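Local coordinates for uncharacterized protein (Chaetomium thermophilum, PDB 3LPZ), which probably acts, as a member of the Get4 family, in targeting tail-anchored membrane proteins through the Get pathway, where it binds Get5, at residues A[74-79]-A[111-116]; A[89-94]-A[128-133]; A[169-174]-A[191-196]; A[225-230]-A[238-243]. All blocks are in the same frame, centred on the assembly; numbering follows the deposited sequence.

Interaction 1 (A[74-79]-A[111-116]); sequences GGDLAV and EPVRKR
The guanidinium of R116 takes V79 against one of its faces: methyl CG1 stands 3.7 Å above the plane, displaced toward the rim on the NE side. NH1 makes a salt bridge to E120, one turn further along the same helix. This arginine was modelled in two conformers, so this contact belongs to one of them. The contact is the parallel helix pairing of an alpha-solenoid. Helices 71-88 and 112-128 lie side by side with segment axes 6° apart and 9.1 Å between them, and helix 94-104 comes between them in sequence.

The close fit is at G75, where V113 CG1 comes within 3.5 Å of G75 C. A backbone without a side chain is what lets the valine lie so near. V113 holds CG1 anti to its own N (chi1 178°), which aims that methyl at the glycine; V79 CG2 meets the same methyl at 4.1 Å. D76 crosses V113 at about a right angle, and its OD1 rests 3.9 Å from both valine methyls. Behind this seam, F117 packs on A78 and V79, while L77 turns to helix 51-67.

E111 caps the second helix as it starts. Its side chain folds back on itself, and OE2 accepts from V113 N at 3.1 Å, using the anti side of the carboxylate.

Interaction 2 (A[89-94]-A[128-133]); sequences GQRVDG and FGDYPA
R91 lays its guanidinium flat beneath the carbonyl of F128, whose O sits 3.3 Å above the plane and over its centre. Bends at chi2 (-106°) and chi3 fold the arginine back to reach this place. D130 comes at the guanidinium edge instead, crossing R91 at about a right angle. Its OD1 lies 2.8 Å from R91 NH2, a salt bridge whose hydrogen bond is weak, the angle at hydrogen being only 121°. One water joins R91 NE to D130 OD1, and a second joins R91 NH1 to G129 O.

The backbones meet directly as well: V92 N donates to F128 O at 3.0 Å, approaching from above the carbonyl plane. V92 CG2 then settles 3.6 Å from G129 CA. The F128 ring reaches back, CE2 being 3.8 Å from G89 CA, where a Schellman motif ends helix 71-88; W124 meets the ring on the helix 112-128 side. With F128 cut back to an alanine, the ring's contacts with G89 and W124 would probably give way to a gap.

Two loops that follow neighbouring solenoid helices are thus joined at the surface. F128 O, held by an amide and lying against a cation, is likely to be polarised, while the bent R91–D130 pairing probably relies mainly on charge.

Interaction 3 (A[169-174]-A[191-196]); sequences VLARME and ARAVLP
E174 starts with CG anti to its carbonyl carbon (chi1 -60°) and bends again at chi2, curling its carboxylate over the root of R192. OE2 ends 3.5 Å from R192 CB, and the two side chains cross at about a right angle. R192 runs out straight before turning at chi3, which carries its guanidinium past E174 to a salt bridge with E156. The E174 OE1 to R192 NE separation is 4.1 Å, beyond a salt bridge, and the two charged planes stand 65° apart.

This is an antiparallel helix pair of the alpha-solenoid, formed by helices 166-179 and 186-199: the segment axes run at 150° and come within 8.9 Å. Small residues permit the closeness. A193 CB nestles against A171 CA at 4.0 Å and against the E174 stem, where CG is 3.7 Å away. L170 joins in, its CD2 lying 4.0 Å from A193 CA. Helix 203-220 covers both alanines, with I212 on A171 and A209 on A193.

Shortening E174 to an alanine would probably open a gap beside A193 and leave the R192 stem without its cover. E174 is buried, and its OE2 lies close to OE2 of E156; R192 is likely to offset their charge, and one of the two carboxylates may carry a raised pKa.

Interaction 4 (A[225-230]-A[238-243]); sequences TVQNIG and IFPSLP
Q227 and I238 form an antiparallel hydrogen-bonded pair: I238 N donates to Q227 O at 2.8 Å, almost straight at 171°, and Q227 N returns a bond to I238 O at 2.9 Å. That same I238 oxygen also receives a CA-H contact from V226. Side chains extend the hold on both flanks. V226 and F239 lie side by side, pointing the same way; with CG2 anti to its N, the valine puts that methyl 3.5 Å from F239 CE1. Further on, I229 CD1 packs 3.7 Å from I238 CG1.

P240 meets T225 crosswise, its ring CD only 3.4 Å from T225 O and its CG 3.9 Å from T225 CG2. What positions P240 is a type I turn from F239 to L242, closed by L242 N bonding to F239 O. A water ties that turn to the residues leading into the first strand, donating to T225 O and accepting from S241 N.

Beyond this shell, N246 OD1 accepts from F239 N, and I229 pairs with L236 through the backbone. The whole is a short beta hairpin at the surface of an otherwise helical array, set between helices 203-220 and 243-256; the F239 ring anchors it by packing against T214, L217 and V218 of the first and L245 of the second.

Interaction 3 is the buried one, interaction 1 is partly buried, and interactions 2 and 4 lie at the surface. Interactions 1 and 2 concern the same two helices, 71-88 and 112-128: one pairs them directly through valines and a glycine, the other joins the chain at and beyond their C-terminal ends with charge, backbone and water, about 20 Å away between centres. Interactions 3 and 4 share helix 203-220, which covers the alanines of one and receives the phenylalanine of the other. Backbone bonding across the contact appears in the two surface sites, whereas the helix pairs rely on side-chain fit. Interactions 1 and 4 sit on opposite sides of the chain's centre.

Interaction 1 (A[74-79]-A[111-116])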
loop_
_atom_site.group_PDB
_atom_site.type_symbol
_atom_site.label_atom_id
_atom_site.label_comp_id
_atom_site.label_asym_id
_atom_site.label_seq_id
_atom_site.Cartn_x
_atom_site.Cartn_y
_atom_site.Cartn_z
ATOM N N GLY A 74 20.973 16.355 2.667
ATOM C CA GLY A 74 20.920 14.924 2.979
ATOM C C GLY A 74 19.966 14.162 2.072
ATOM O O GLY A 74 20.280 13.039 1.629
ATOM N N GLY A 75 18.805 14.759 1.798
ATOM C CA GLY A 75 17.807 14.114 0.922
ATOM C C GLY A 75 18.286 14.052 -0.522
ATOM O O GLY A 75 18.058 13.074 -1.228
ATOM N N ASP A 76 18.929 15.123 -0.976
ATOM C CA ASP A 76 19.479 15.143 -2.324
ATOM C C ASP A 76 20.534 14.027 -2.472
ATOM O O ASP A 76 20.570 13.314 -3.483
ATOM C CB ASP A 76 20.083 16.512 -2.624
ATOM C CG ASP A 76 19.033 17.554 -2.979
ATOM O OD1 ASP A 76 17.837 17.215 -3.131
ATOM O OD2 ASP A 76 19.406 18.736 -3.112
ATOM N N LEU A 77 21.371 13.844 -1.452
ATOM C CA LEU A 77 22.337 12.732 -1.498
ATOM C C LEU A 77 21.655 11.361 -1.482
ATOM O O LEU A 77 22.136 10.418 -2.126
ATOM C CB LEU A 77 23.353 12.824 -0.355
ATOM C CG LEU A 77 24.744 13.308 -0.728
ATOM C CD1 LEU A 77 24.738 14.412 -1.779
ATOM C CD2 LEU A 77 25.538 13.666 0.472
ATOM N N ALA A 78 20.552 11.256 -0.735
ATOM C CA ALA A 78 19.793 9.995 -0.688
ATOM C C ALA A 78 19.196 9.689 -2.063
ATOM O O ALA A 78 19.175 8.542 -2.491
ATOM C CB ALA A 78 18.689 10.042 0.404
ATOM N N VAL A 79 18.700 10.715 -2.754
ATOM C CA VAL A 79 18.206 10.533 -4.141
ATOM C C VAL A 79 19.351 10.116 -5.076
ATOM O O VAL A 79 19.175 9.227 -5.944
ATOM C CB VAL A 79 17.456 11.826 -4.661
ATOM C CG1 VAL A 79 17.091 11.733 -6.153
ATOM C CG2 VAL A 79 16.174 12.060 -3.824
ATOM N N GLU A 111 9.784 16.959 5.302
ATOM C CA GLU A 111 10.837 17.302 4.348
ATOM C C GLU A 111 10.338 17.050 2.916
ATOM O O GLU A 111 9.973 15.907 2.596
ATOM C CB GLU A 111 12.124 16.509 4.656
ATOM C CG GLU A 111 13.276 16.691 3.667
ATOM C CD GLU A 111 13.594 18.160 3.339
ATOM O OE1 GLU A 111 13.856 18.944 4.281
ATOM O OE2 GLU A 111 13.588 18.518 2.127
ATOM N N PRO A 112 10.284 18.109 2.066
ATOM C CA PRO A 112 9.782 17.920 0.690
ATOM C C PRO A 112 10.576 16.891 -0.107
ATOM O O PRO A 112 9.990 16.138 -0.895
ATOM C CB PRO A 112 9.932 19.310 0.053
ATOM C CG PRO A 112 9.770 20.259 1.220
ATOM C CD PRO A 112 10.462 19.551 2.386
ATOM N N VAL A 113 11.885 16.825 0.118
ATOM C CA VAL A 113 12.692 15.912 -0.655
ATOM C C VAL A 113 12.350 14.446 -0.329
ATOM O O VAL A 113 12.636 13.577 -1.148
ATOM C CB VAL A 113 14.203 16.212 -0.547
ATOM C CG1 VAL A 113 15.023 15.165 -1.355
ATOM C CG2 VAL A 113 14.490 17.618 -1.116
ATOM N N ARG A 114 11.748 14.168 0.834
ATOM C CA ARG A 114 11.371 12.762 1.163
ATOM C C ARG A 114 10.388 12.148 0.150
ATOM O O ARG A 114 10.459 10.954 -0.152
ATOM C CB ARG A 114 10.842 12.594 2.603
ATOM C CG ARG A 114 10.808 11.133 2.999
ATOM C CD ARG A 114 10.204 10.884 4.367
ATOM N NE ARG A 114 8.763 11.060 4.314
ATOM C CZ ARG A 114 7.937 10.733 5.296
ATOM N NH1 ARG A 114 8.416 10.209 6.423
ATOM N NH2 ARG A 114 6.629 10.929 5.139
ATOM N N LYS A 115 9.489 12.971 -0.376
ATOM C CA LYS A 115 8.517 12.552 -1.401
ATOM C C LYS A 115 9.219 12.050 -2.667
ATOM O O LYS A 115 8.871 10.997 -3.205
ATOM C CB LYS A 115 7.592 13.719 -1.804
ATOM C CG LYS A 115 6.723 14.296 -0.688
ATOM C CD LYS A 115 5.932 15.526 -1.198
ATOM C CE LYS A 115 4.763 15.897 -0.275
ATOM N NZ LYS A 115 5.175 15.958 1.161
ATOM N N ARG A 116 10.178 12.830 -3.143
ATOM C CA ARG A 116 11.004 12.440 -4.294
ATOM C C ARG A 116 11.808 11.176 -3.967
ATOM O O ARG A 116 11.865 10.258 -4.772
ATOM C CB ARG A 116 11.950 13.578 -4.703
ATOM C CG ARG A 116 12.737 13.352 -6.021
ATOM C CD ARG A 116 13.719 14.509 -6.247
ATOM N NE ARG A 116 14.590 14.344 -7.415
ATOM C CZ ARG A 116 14.397 13.450 -8.378
ATOM N NH1 ARG A 116 13.352 12.640 -8.320
ATOM N NH2 ARG A 116 15.247 13.368 -9.395
#

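Interaction 2 (A[89-94]-A[128-133])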
loop_
_atom_site.group_PDB
_atom_site.type_symbol
_atom_site.label_atom_id
_atom_site.label_comp_id
_atom_site.label_asym_id
_atom_site.label_seq_id
_atom_site.Cartn_x
_atom_site.Cartn_y
_atom_site.Cartn_z
ATOM N N GLY A 89 23.456 -0.903 -11.921
ATOM C CA GLY A 89 22.668 -2.115 -12.149
ATOM C C GLY A 89 22.494 -2.960 -10.875
ATOM O O GLY A 89 22.350 -4.182 -10.953
ATOM N N GLN A 90 22.511 -2.304 -9.710
ATOM C CA GLN A 90 22.335 -2.967 -8.415
ATOM C C GLN A 90 20.885 -3.484 -8.263
ATOM O O GLN A 90 19.928 -2.701 -8.253
ATOM C CB GLN A 90 22.707 -2.015 -7.251
ATOM C CG GLN A 90 22.451 -2.629 -5.839
ATOM C CD GLN A 90 23.300 -3.847 -5.602
ATOM O OE1 GLN A 90 24.514 -3.750 -5.618
ATOM N NE2 GLN A 90 22.673 -5.003 -5.399
ATOM N N ARG A 91 20.731 -4.808 -8.191
ATOM C CA ARG A 91 19.418 -5.394 -7.931
ATOM C C ARG A 91 19.009 -5.205 -6.467
ATOM O O ARG A 91 19.851 -5.054 -5.594
ATOM C CB ARG A 91 19.395 -6.887 -8.283
ATOM C CG ARG A 91 20.039 -7.256 -9.620
ATOM C CD ARG A 91 19.049 -7.614 -10.709
ATOM N NE ARG A 91 17.854 -8.339 -10.247
ATOM C CZ ARG A 91 16.664 -8.179 -10.824
ATOM N NH1 ARG A 91 16.543 -7.344 -11.863
ATOM N NH2 ARG A 91 15.601 -8.826 -10.376
ATOM N N VAL A 92 17.706 -5.184 -6.211
ATOM C CA VAL A 92 17.196 -5.145 -4.850
ATOM C C VAL A 92 17.759 -6.341 -4.043
ATOM O O VAL A 92 17.646 -7.503 -4.461
ATOM C CB VAL A 92 15.654 -5.167 -4.825
ATOM C CG1 VAL A 92 15.121 -5.167 -3.386
ATOM C CG2 VAL A 92 15.061 -3.985 -5.610
ATOM N N ASP A 93 18.396 -6.047 -2.921
ATOM C CA ASP A 93 18.908 -7.078 -2.032
ATOM C C ASP A 93 18.959 -6.525 -0.602
ATOM O O ASP A 93 18.579 -5.363 -0.360
ATOM C CB ASP A 93 20.266 -7.671 -2.515
ATOM C CG ASP A 93 21.460 -6.696 -2.384
ATOM O OD1 ASP A 93 21.334 -5.558 -1.852
ATOM O OD2 ASP A 93 22.565 -7.082 -2.834
ATOM N N GLY A 94 19.412 -7.347 0.342
ATOM C CA GLY A 94 19.314 -6.964 1.743
ATOM C C GLY A 94 20.073 -5.700 2.088
ATOM O O GLY A 94 19.556 -4.803 2.773
ATOM N N PHE A 128 14.457 -2.952 -10.706
ATOM C CA PHE A 128 15.656 -3.686 -10.359
ATOM C C PHE A 128 15.391 -4.826 -9.357
ATOM O O PHE A 128 16.309 -5.466 -8.882
ATOM C CB PHE A 128 16.758 -2.702 -9.911
ATOM C CG PHE A 128 17.339 -1.892 -11.067
ATOM C CD1 PHE A 128 16.699 -0.716 -11.521
ATOM C CD2 PHE A 128 18.471 -2.346 -11.757
ATOM C CE1 PHE A 128 17.224 0.019 -12.570
ATOM C CE2 PHE A 128 19.001 -1.611 -12.843
ATOM C CZ PHE A 128 18.377 -0.430 -13.244
ATOM N N GLY A 129 14.117 -5.094 -9.076
ATOM C CA GLY A 129 13.740 -6.151 -8.132
ATOM C C GLY A 129 12.812 -7.156 -8.806
ATOM O O GLY A 129 12.358 -6.930 -9.926
ATOM N N ASP A 130 12.466 -8.230 -8.107
ATOM C CA ASP A 130 11.627 -9.276 -8.700
ATOM C C ASP A 130 10.118 -8.947 -8.701
ATOM O O ASP A 130 9.336 -9.688 -9.314
ATOM C CB ASP A 130 11.839 -10.611 -7.975
ATOM C CG ASP A 130 13.282 -11.119 -8.081
ATOM O OD1 ASP A 130 14.031 -10.723 -9.000
ATOM O OD2 ASP A 130 13.684 -11.902 -7.217
ATOM N N TYR A 131 9.709 -7.883 -8.005
ATOM C CA TYR A 131 8.277 -7.554 -7.885
ATOM C C TYR A 131 7.977 -6.291 -8.667
ATOM O O TYR A 131 8.306 -5.208 -8.191
ATOM C CB TYR A 131 7.883 -7.328 -6.411
ATOM C CG TYR A 131 8.001 -8.578 -5.562
ATOM C CD1 TYR A 131 9.216 -8.927 -4.967
ATOM C CD2 TYR A 131 6.896 -9.432 -5.392
ATOM C CE1 TYR A 131 9.340 -10.088 -4.208
ATOM C CE2 TYR A 131 6.998 -10.600 -4.630
ATOM C CZ TYR A 131 8.226 -10.910 -4.041
ATOM O OH TYR A 131 8.330 -12.047 -3.287
ATOM N N PRO A 132 7.321 -6.408 -9.834
ATOM C CA PRO A 132 7.142 -5.193 -10.653
ATOM C C PRO A 132 6.285 -4.089 -10.036
ATOM O O PRO A 132 6.396 -2.925 -10.463
ATOM C CB PRO A 132 6.491 -5.695 -11.953
ATOM C CG PRO A 132 6.039 -7.092 -11.688
ATOM C CD PRO A 132 6.877 -7.633 -10.531
ATOM N N ALA A 133 5.444 -4.416 -9.055
ATOM C CA ALA A 133 4.703 -3.350 -8.331
ATOM C C ALA A 133 5.569 -2.705 -7.233
ATOM O O ALA A 133 5.155 -1.719 -6.602
ATOM C CB ALA A 133 3.394 -3.892 -7.740
HETATM O O HOH W 1 13.820 -6.468 -12.589
HETATM O O HOH W 2 17.127 -10.274 -8.194
#

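Interaction 3 (A[169-174]-A[191-196])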
loop_
_atom_site.group_PDB
_atom_site.type_symbol
_atom_site.label_atom_id
_atom_site.label_comp_id
_atom_site.label_asym_id
_atom_site.label_seq_id
_atom_site.Cartn_x
_atom_site.Cartn_y
_atom_site.Cartn_z
ATOM N N VAL A 169 -1.061 -4.173 10.017
ATOM C CA VAL A 169 -0.881 -2.709 10.127
ATOM C C VAL A 169 -2.073 -1.986 9.466
ATOM O O VAL A 169 -2.649 -1.035 10.017
ATOM C CB VAL A 169 0.469 -2.249 9.508
ATOM C CG1 VAL A 169 0.548 -0.727 9.450
ATOM C CG2 VAL A 169 1.666 -2.833 10.299
ATOM N N LEU A 170 -2.456 -2.452 8.288
ATOM C CA LEU A 170 -3.549 -1.821 7.551
ATOM C C LEU A 170 -4.889 -1.951 8.286
ATOM O O LEU A 170 -5.634 -0.992 8.380
ATOM C CB LEU A 170 -3.652 -2.387 6.122
ATOM C CG LEU A 170 -4.738 -1.795 5.213
ATOM C CD1 LEU A 170 -4.521 -0.251 5.012
ATOM C CD2 LEU A 170 -4.779 -2.522 3.865
ATOM N N ALA A 171 -5.196 -3.144 8.779
ATOM C CA ALA A 171 -6.454 -3.376 9.494
ATOM C C ALA A 171 -6.545 -2.516 10.782
ATOM O O ALA A 171 -7.604 -1.939 11.081
ATOM C CB ALA A 171 -6.598 -4.875 9.820
ATOM N N ARG A 172 -5.441 -2.418 11.518
ATOM C CA ARG A 172 -5.394 -1.561 12.736
ATOM C C ARG A 172 -5.493 -0.078 12.415
ATOM O O ARG A 172 -6.127 0.686 13.160
ATOM C CB ARG A 172 -4.128 -1.830 13.556
ATOM C CG ARG A 172 -4.188 -3.164 14.274
ATOM C CD ARG A 172 -3.015 -3.369 15.268
ATOM N NE ARG A 172 -2.899 -4.784 15.649
ATOM C CZ ARG A 172 -3.733 -5.417 16.479
ATOM N NH1 ARG A 172 -4.771 -4.778 17.016
ATOM N NH2 ARG A 172 -3.541 -6.700 16.769
ATOM N N MET A 173 -4.916 0.323 11.290
ATOM C CA MET A 173 -5.079 1.692 10.793
ATOM C C MET A 173 -6.545 1.959 10.411
ATOM O O MET A 173 -7.109 2.980 10.791
ATOM C CB MET A 173 -4.144 1.969 9.610
ATOM C CG MET A 173 -4.206 3.423 9.072
ATOM S SD MET A 173 -4.003 3.514 7.273
ATOM C CE MET A 173 -5.682 3.066 6.828
ATOM N N GLU A 174 -7.152 1.049 9.664
ATOM C CA GLU A 174 -8.574 1.183 9.336
ATOM C C GLU A 174 -9.434 1.212 10.597
ATOM O O GLU A 174 -10.416 1.944 10.647
ATOM C CB GLU A 174 -9.087 0.101 8.367
ATOM C CG GLU A 174 -8.409 0.006 6.956
ATOM C CD GLU A 174 -8.553 1.228 6.073
ATOM O OE1 GLU A 174 -9.371 2.133 6.362
ATOM O OE2 GLU A 174 -7.823 1.290 5.065
ATOM N N ALA A 191 -13.948 -3.093 4.933
ATOM C CA ALA A 191 -13.856 -3.288 3.490
ATOM C C ALA A 191 -12.620 -2.630 2.899
ATOM O O ALA A 191 -12.023 -3.196 2.023
ATOM C CB ALA A 191 -15.115 -2.823 2.771
ATOM N N ARG A 192 -12.229 -1.456 3.403
ATOM C CA ARG A 192 -10.979 -0.796 2.973
ATOM C C ARG A 192 -9.716 -1.603 3.282
ATOM O O ARG A 192 -8.687 -1.396 2.626
ATOM C CB ARG A 192 -10.862 0.624 3.557
ATOM C CG ARG A 192 -11.992 1.568 3.082
ATOM C CD ARG A 192 -11.748 3.028 3.556
ATOM N NE ARG A 192 -10.682 3.680 2.789
ATOM C CZ ARG A 192 -10.825 4.160 1.552
ATOM N NH1 ARG A 192 -11.996 4.079 0.904
ATOM N NH2 ARG A 192 -9.794 4.747 0.952
ATOM N N ALA A 193 -9.776 -2.493 4.278
ATOM C CA ALA A 193 -8.625 -3.367 4.611
ATOM C C ALA A 193 -8.706 -4.711 3.940
ATOM O O ALA A 193 -7.672 -5.369 3.813
ATOM C CB ALA A 193 -8.535 -3.612 6.118
ATOM N N VAL A 194 -9.907 -5.140 3.562
ATOM C CA VAL A 194 -10.125 -6.504 3.041
ATOM C C VAL A 194 -10.214 -6.556 1.524
ATOM O O VAL A 194 -9.492 -7.334 0.905
ATOM C CB VAL A 194 -11.403 -7.142 3.638
ATOM C CG1 VAL A 194 -11.750 -8.439 2.911
ATOM C CG2 VAL A 194 -11.197 -7.398 5.130
ATOM N N LEU A 195 -11.082 -5.724 0.938
ATOM C CA LEU A 195 -11.307 -5.736 -0.514
ATOM C C LEU A 195 -10.045 -5.471 -1.338
ATOM O O LEU A 195 -9.821 -6.159 -2.314
ATOM C CB LEU A 195 -12.461 -4.802 -0.935
ATOM C CG LEU A 195 -13.804 -5.118 -0.232
ATOM C CD1 LEU A 195 -14.896 -4.240 -0.773
ATOM C CD2 LEU A 195 -14.239 -6.649 -0.352
ATOM N N PRO A 196 -9.230 -4.461 -0.955
ATOM C CA PRO A 196 -8.022 -4.231 -1.765
ATOM C C PRO A 196 -7.072 -5.436 -1.837
ATOM O O PRO A 196 -6.436 -5.646 -2.890
ATOM C CB PRO A 196 -7.361 -3.010 -1.072
ATOM C CG PRO A 196 -8.533 -2.233 -0.530
ATOM C CD PRO A 196 -9.453 -3.357 0.006
#

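Interaction 4 (A[225-230]-A[238-243])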
loop_
_atom_site.group_PDB
_atom_site.type_symbol
_atom_site.label_atom_id
_atom_site.label_comp_id
_atom_site.label_asym_id
_atom_site.label_seq_id
_atom_site.Cartn_x
_atom_site.Cartn_y
_atom_site.Cartn_z
ATOM N N THR A 225 -22.996 -7.852 20.095
ATOM C CA THR A 225 -23.363 -9.251 19.857
ATOM C C THR A 225 -22.522 -9.810 18.724
ATOM O O THR A 225 -22.389 -9.190 17.659
ATOM C CB THR A 225 -24.839 -9.410 19.560
ATOM O OG1 THR A 225 -25.570 -8.817 20.632
ATOM C CG2 THR A 225 -25.247 -10.924 19.384
ATOM N N VAL A 226 -21.927 -10.969 18.987
ATOM C CA VAL A 226 -21.048 -11.605 18.028
ATOM C C VAL A 226 -21.142 -13.128 18.150
ATOM O O VAL A 226 -21.282 -13.670 19.257
ATOM C CB VAL A 226 -19.564 -11.091 18.163
ATOM C CG1 VAL A 226 -18.996 -11.346 19.590
ATOM C CG2 VAL A 226 -18.670 -11.721 17.088
ATOM N N GLN A 227 -21.072 -13.790 16.996
ATOM C CA GLN A 227 -21.104 -15.239 16.910
ATOM C C GLN A 227 -19.918 -15.710 16.072
ATOM O O GLN A 227 -19.427 -14.984 15.206
ATOM C CB GLN A 227 -22.402 -15.700 16.257
ATOM C CG GLN A 227 -23.597 -15.378 17.120
ATOM C CD GLN A 227 -24.898 -15.431 16.377
ATOM O OE1 GLN A 227 -24.930 -15.324 15.147
ATOM N NE2 GLN A 227 -25.986 -15.580 17.112
ATOM N N ASN A 228 -19.471 -16.926 16.349
ATOM C CA ASN A 228 -18.470 -17.593 15.513
ATOM C C ASN A 228 -19.057 -18.676 14.618
ATOM O O ASN A 228 -20.103 -19.269 14.932
ATOM C CB ASN A 228 -17.360 -18.174 16.374
ATOM C CG ASN A 228 -16.391 -17.113 16.844
ATOM O OD1 ASN A 228 -15.505 -16.692 16.093
ATOM N ND2 ASN A 228 -16.553 -16.666 18.079
ATOM N N ILE A 229 -18.410 -18.872 13.474
ATOM C CA ILE A 229 -18.567 -20.072 12.652
ATOM C C ILE A 229 -17.159 -20.595 12.350
ATOM O O ILE A 229 -17.004 -21.651 11.733
ATOM C CB ILE A 229 -19.321 -19.807 11.311
ATOM C CG1 ILE A 229 -20.442 -18.780 11.473
ATOM C CG2 ILE A 229 -19.889 -21.126 10.732
ATOM C CD1 ILE A 229 -21.095 -18.366 10.159
ATOM N N GLY A 230 -16.137 -19.855 12.803
ATOM C CA GLY A 230 -14.719 -20.200 12.574
ATOM C C GLY A 230 -14.033 -21.090 13.615
ATOM O O GLY A 230 -14.694 -21.846 14.333
ATOM N N ILE A 238 -19.786 -13.349 12.940
ATOM C CA ILE A 238 -21.059 -12.809 12.516
ATOM C C ILE A 238 -21.526 -11.788 13.555
ATOM O O ILE A 238 -21.544 -12.067 14.761
ATOM C CB ILE A 238 -22.107 -13.957 12.358
ATOM C CG1 ILE A 238 -21.642 -14.910 11.248
ATOM C CG2 ILE A 238 -23.553 -13.404 12.144
ATOM C CD1 ILE A 238 -21.588 -14.256 9.768
ATOM N N PHE A 239 -21.898 -10.607 13.068
ATOM C CA PHE A 239 -22.420 -9.524 13.906
ATOM C C PHE A 239 -23.843 -9.213 13.486
ATOM O O PHE A 239 -24.043 -8.530 12.482
ATOM C CB PHE A 239 -21.567 -8.259 13.716
ATOM C CG PHE A 239 -20.143 -8.436 14.118
ATOM C CD1 PHE A 239 -19.750 -8.238 15.451
ATOM C CD2 PHE A 239 -19.184 -8.817 13.184
ATOM C CE1 PHE A 239 -18.434 -8.421 15.840
ATOM C CE2 PHE A 239 -17.832 -9.015 13.578
ATOM C CZ PHE A 239 -17.461 -8.803 14.891
ATOM N N PRO A 240 -24.836 -9.660 14.268
ATOM C CA PRO A 240 -26.236 -9.436 13.872
ATOM C C PRO A 240 -26.571 -7.984 13.603
ATOM O O PRO A 240 -27.406 -7.716 12.737
ATOM C CB PRO A 240 -27.030 -9.969 15.066
ATOM C CG PRO A 240 -26.131 -11.061 15.614
ATOM C CD PRO A 240 -24.741 -10.435 15.520
ATOM N N SER A 241 -25.925 -7.042 14.289
ATOM C CA SER A 241 -26.267 -5.628 14.085
ATOM C C SER A 241 -25.515 -4.983 12.930
ATOM O O SER A 241 -25.716 -3.802 12.660
ATOM C CB SER A 241 -25.991 -4.820 15.348
ATOM O OG SER A 241 -24.599 -4.846 15.609
ATOM N N LEU A 242 -24.628 -5.729 12.266
ATOM C CA LEU A 242 -23.793 -5.146 11.206
ATOM C C LEU A 242 -23.869 -6.028 9.944
ATOM O O LEU A 242 -22.918 -6.740 9.612
ATOM C CB LEU A 242 -22.355 -4.959 11.699
ATOM C CG LEU A 242 -22.126 -3.982 12.875
ATOM C CD1 LEU A 242 -20.719 -4.133 13.460
ATOM C CD2 LEU A 242 -22.385 -2.520 12.471
ATOM N N PRO A 243 -25.023 -6.001 9.251
ATOM C CA PRO A 243 -25.224 -6.883 8.077
ATOM C C PRO A 243 -24.113 -6.843 6.996
ATOM O O PRO A 243 -23.813 -7.874 6.393
ATOM C CB PRO A 243 -26.550 -6.399 7.473
ATOM C CG PRO A 243 -27.027 -5.246 8.294
ATOM C CD PRO A 243 -26.230 -5.217 9.577
HETATM O O HOH W 3 -24.029 -7.234 16.409
#